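Local structure of CRISPR-associated endonuclease Cas9 (Campylobacter jejuni subsp. jejuni serotype O:2, 5X2H) at residues A[698-703]-A[709-714]. The protein is an RNA-guided DNA endonuclease of a bacterial CRISPR adaptive immune system, cutting the two strands of target DNA with separate RuvC-like and HNH nuclease domains. Numbering follows the deposited sequence.
Sequences VPIYTM and VLPNKA. With nucleotides of chain D.
Val698 meets the returning chain with both methyl groups. CG1, anti to the backbone N (chi1 177°), lies 3.8 Å from Pro711 CB. The same methyl is 3.6 Å from Pro711 O. CG2 turns to the other end of the segment and comes within 3.6 Å of Lys713 O. It also approaches Ala714 CB, at 4.2 Å. Two residues along the strand, Ile700 makes the second apolar patch. Its extended CG1 branch (chi2 -178°) carries CD1 to 3.7 Å from Leu710 CD1, the two side chains crossing at a slant, and Ile700 CG1 approaches Pro711 CD at 4.3 Å. Pro711 therefore touches both residues, its CB against Val698 and its CD against Ile700.

No hydrogen bond joins 698-703 to 709-714; their backbones pair with different neighbours. Val698 and Ile700 pair with Asp685 and Arg683 of strand 683-689, and Asn712 and Ala714 with Met729 and Ile727. Strand 695-700 is outermost, within this chain, in a three-stranded antiparallel sheet, and 713-714 pairs with 727-728 in a two-stranded one, so the contact brings an edge strand of one sheet against the other. Arg830 hydrogen-bonds to Pro711 O through NH2 and to Asn712 OD1 through NH1.

Where the strand gives way to helix 702-707, Tyr701 occupies the N-cap position, and its backbone N is bonded to Asp704 OD2. Its hydroxyl donates a 2.6 Å hydrogen bond from OH to OP2 of DA4 of chain D, a phosphate oxygen that sits near the ring plane at its edge. Chemically, then, the residues divide the work: the two segments meet through van der Waals contacts of Val698 and Ile700 with Leu710, Pro711, Lys713 and Ala714, while the adjoining Tyr701 binds the DNA backbone through a phosphate, a contact that does not involve the base.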
ATOM      1  N   VAL A 698       5.684 -32.774  -1.062  1.00 34.70           N
ATOM      2  CA  VAL A 698       4.281 -32.386  -1.109  1.00 31.31           C
ATOM      3  C   VAL A 698       4.234 -30.866  -1.291  1.00 31.58           C
ATOM      4  O   VAL A 698       4.632 -30.126  -0.380  1.00 31.68           O
ATOM      5  CB  VAL A 698       3.528 -32.816   0.156  1.00 33.45           C
ATOM      6  CG1 VAL A 698       2.084 -32.327   0.109  1.00 34.70           C
ATOM      7  CG2 VAL A 698       3.579 -34.328   0.313  1.00 32.31           C
ATOM      8  N   PRO A 699       3.775 -30.365  -2.435  1.00 29.56           N
ATOM      9  CA  PRO A 699       3.714 -28.911  -2.628  1.00 29.71           C
ATOM     10  C   PRO A 699       2.492 -28.324  -1.941  1.00 32.04           C
ATOM     11  O   PRO A 699       1.402 -28.903  -1.966  1.00 34.95           O
ATOM     12  CB  PRO A 699       3.628 -28.766  -4.152  1.00 30.75           C
ATOM     13  CG  PRO A 699       2.920 -30.015  -4.592  1.00 31.09           C
ATOM     14  CD  PRO A 699       3.272 -31.106  -3.603  1.00 24.95           C
ATOM     15  N   ILE A 700       2.686 -27.163  -1.315  1.00 33.06           N
ATOM     16  CA  ILE A 700       1.658 -26.507  -0.514  1.00 34.55           C
ATOM     17  C   ILE A 700       1.513 -25.069  -0.999  1.00 34.41           C
ATOM     18  O   ILE A 700       2.474 -24.292  -0.946  1.00 32.30           O
ATOM     19  CB  ILE A 700       1.992 -26.547   0.987  1.00 38.68           C
ATOM     20  CG1 ILE A 700       2.158 -27.998   1.449  1.00 41.82           C
ATOM     21  CG2 ILE A 700       0.914 -25.844   1.795  1.00 36.35           C
ATOM     22  CD1 ILE A 700       2.449 -28.146   2.925  1.00 46.34           C
ATOM     23  N   TYR A 701       0.313 -24.717  -1.457  1.00 28.27           N
ATOM     24  CA  TYR A 701       0.038 -23.438  -2.094  1.00 29.70           C
ATOM     25  C   TYR A 701      -0.819 -22.556  -1.191  1.00 33.48           C
ATOM     26  O   TYR A 701      -1.388 -23.004  -0.191  1.00 34.34           O
ATOM     27  CB  TYR A 701      -0.653 -23.653  -3.449  1.00 29.87           C
ATOM     28  CG  TYR A 701       0.140 -24.520  -4.406  1.00 32.43           C
ATOM     29  CD1 TYR A 701       0.039 -25.907  -4.370  1.00 29.50           C
ATOM     30  CD2 TYR A 701       0.991 -23.952  -5.344  1.00 32.29           C
ATOM     31  CE1 TYR A 701       0.760 -26.700  -5.239  1.00 31.31           C
ATOM     32  CE2 TYR A 701       1.714 -24.738  -6.220  1.00 32.82           C
ATOM     33  CZ  TYR A 701       1.598 -26.111  -6.162  1.00 33.32           C
ATOM     34  OH  TYR A 701       2.320 -26.896  -7.033  1.00 34.63           O
ATOM     35  N   THR A 702      -0.911 -21.278  -1.567  1.00 31.01           N
ATOM     36  CA  THR A 702      -1.706 -20.332  -0.788  1.00 31.62           C
ATOM     37  C   THR A 702      -3.156 -20.785  -0.678  1.00 33.57           C
ATOM     38  O   THR A 702      -3.792 -20.616   0.371  1.00 32.44           O
ATOM     39  CB  THR A 702      -1.637 -18.943  -1.418  1.00 30.65           C
ATOM     40  OG1 THR A 702      -1.913 -19.045  -2.821  1.00 33.26           O
ATOM     41  CG2 THR A 702      -0.259 -18.326  -1.214  1.00 25.68           C
ATOM     42  N   MET A 703      -3.696 -21.366  -1.753  1.00 29.65           N
ATOM     43  CA  MET A 703      -5.069 -21.857  -1.710  1.00 31.24           C
ATOM     44  C   MET A 703      -5.234 -22.951  -0.662  1.00 32.64           C
ATOM     45  O   MET A 703      -6.263 -23.015   0.019  1.00 36.19           O
ATOM     46  CB  MET A 703      -5.491 -22.366  -3.088  1.00 28.68           C
ATOM     47  CG  MET A 703      -6.877 -22.980  -3.100  1.00 33.24           C
ATOM     48  SD  MET A 703      -8.139 -21.843  -2.481  1.00 37.93           S
ATOM     49  CE  MET A 703      -8.467 -20.870  -3.943  1.00 33.76           C
ATOM     50  N   VAL A 709      -6.760 -27.191   4.610  1.00 43.27           N
ATOM     51  CA  VAL A 709      -6.576 -28.620   4.386  1.00 42.58           C
ATOM     52  C   VAL A 709      -5.119 -28.847   4.011  1.00 42.69           C
ATOM     53  O   VAL A 709      -4.641 -28.310   3.005  1.00 44.34           O
ATOM     54  CB  VAL A 709      -7.514 -29.157   3.294  1.00 42.64           C
ATOM     55  CG1 VAL A 709      -7.221 -30.626   3.024  1.00 41.45           C
ATOM     56  CG2 VAL A 709      -8.966 -28.964   3.705  1.00 44.96           C
ATOM     57  N   LEU A 710      -4.416 -29.628   4.818  1.00 42.52           N
ATOM     58  CA  LEU A 710      -3.010 -29.904   4.559  1.00 41.54           C
ATOM     59  C   LEU A 710      -2.888 -31.036   3.542  1.00 37.26           C
ATOM     60  O   LEU A 710      -3.325 -32.157   3.829  1.00 40.27           O
ATOM     61  CB  LEU A 710      -2.290 -30.272   5.849  1.00 43.41           C
ATOM     62  CG  LEU A 710      -0.767 -30.406   5.760  1.00 45.74           C
ATOM     63  CD1 LEU A 710      -0.124 -29.055   5.483  1.00 45.01           C
ATOM     64  CD2 LEU A 710      -0.214 -31.017   7.036  1.00 48.70           C
ATOM     65  N   PRO A 711      -2.327 -30.790   2.361  1.00 32.30           N
ATOM     66  CA  PRO A 711      -2.179 -31.873   1.380  1.00 34.15           C
ATOM     67  C   PRO A 711      -1.262 -32.965   1.911  1.00 39.08           C
ATOM     68  O   PRO A 711      -0.369 -32.713   2.722  1.00 41.04           O
ATOM     69  CB  PRO A 711      -1.574 -31.172   0.156  1.00 30.37           C
ATOM     70  CG  PRO A 711      -1.844 -29.702   0.369  1.00 29.88           C
ATOM     71  CD  PRO A 711      -1.835 -29.500   1.852  1.00 28.77           C
ATOM     72  N   ASN A 712      -1.499 -34.197   1.448  1.00 40.63           N
ATOM     73  CA  ASN A 712      -0.746 -35.336   1.954  1.00 43.31           C
ATOM     74  C   ASN A 712      -0.293 -36.282   0.842  1.00 42.52           C
ATOM     75  O   ASN A 712      -0.004 -37.454   1.115  1.00 44.46           O
ATOM     76  CB  ASN A 712      -1.575 -36.110   2.986  1.00 46.94           C
ATOM     77  CG  ASN A 712      -0.717 -36.939   3.922  1.00 53.16           C
ATOM     78  OD1 ASN A 712       0.390 -36.539   4.283  1.00 54.68           O
ATOM     79  ND2 ASN A 712      -1.219 -38.107   4.311  1.00 56.29           N
ATOM     80  N   LYS A 713      -0.220 -35.814  -0.398  1.00 42.27           N
ATOM     81  CA  LYS A 713       0.197 -36.642  -1.520  1.00 39.67           C
ATOM     82  C   LYS A 713       1.434 -36.035  -2.163  1.00 36.91           C
ATOM     83  O   LYS A 713       1.442 -34.846  -2.500  1.00 35.87           O
ATOM     84  CB  LYS A 713      -0.927 -36.790  -2.547  1.00 43.42           C
ATOM     85  CG  LYS A 713      -2.084 -37.648  -2.061  1.00 50.28           C
ATOM     86  CD  LYS A 713      -3.078 -37.922  -3.174  1.00 54.57           C
ATOM     87  CE  LYS A 713      -4.156 -38.898  -2.728  1.00 60.09           C
ATOM     88  NZ  LYS A 713      -5.086 -39.240  -3.842  1.00 63.49           N
ATOM     89  N   ALA A 714       2.472 -36.850  -2.321  1.00 35.43           N
ATOM     90  CA  ALA A 714       3.715 -36.401  -2.929  1.00 33.59           C
ATOM     91  C   ALA A 714       3.645 -36.521  -4.445  1.00 34.29           C
ATOM     92  O   ALA A 714       3.009 -37.427  -4.990  1.00 35.38           O
ATOM     93  CB  ALA A 714       4.901 -37.207  -2.396  1.00 28.93           C
TER
ATOM     94  P    DA D   4       2.112 -24.991 -10.093  1.00 39.92           P
ATOM     95  OP1  DA D   4       0.647 -25.203 -10.010  1.00 30.03           O
ATOM     96  OP2  DA D   4       3.045 -25.676  -9.165  1.00 30.38           O
ATOM     97  O5'  DA D   4       2.607 -25.368 -11.559  1.00 39.05           O
ATOM     98  C5'  DA D   4       1.996 -24.786 -12.692  1.00 35.90           C
ATOM     99  C4'  DA D   4       2.673 -25.288 -13.947  1.00 34.00           C
ATOM    100  O4'  DA D   4       3.872 -24.499 -14.206  1.00 31.31           O
ATOM    101  C3'  DA D   4       3.152 -26.748 -13.863  1.00 29.70           C
ATOM    102  O3'  DA D   4       2.984 -27.374 -15.112  1.00 36.66           O
ATOM    103  C2'  DA D   4       4.630 -26.576 -13.556  1.00 26.60           C
ATOM    104  C1'  DA D   4       4.918 -25.398 -14.458  1.00 30.96           C
ATOM    105  N9   DA D   4       6.216 -24.769 -14.242  1.00 32.52           N
ATOM    106  C8   DA D   4       6.968 -24.776 -13.100  1.00 31.92           C
ATOM    107  N7   DA D   4       8.119 -24.157 -13.224  1.00 33.55           N
ATOM    108  C5   DA D   4       8.126 -23.733 -14.546  1.00 34.60           C
ATOM    109  C6   DA D   4       9.070 -23.023 -15.316  1.00 37.19           C
ATOM    110  N6   DA D   4      10.239 -22.591 -14.833  1.00 37.22           N
ATOM    111  N1   DA D   4       8.759 -22.762 -16.604  1.00 35.99           N
ATOM    112  C2   DA D   4       7.592 -23.197 -17.086  1.00 34.75           C
ATOM    113  N3   DA D   4       6.632 -23.877 -16.463  1.00 34.92           N
ATOM    114  C4   DA D   4       6.964 -24.111 -15.185  1.00 33.14           C
TER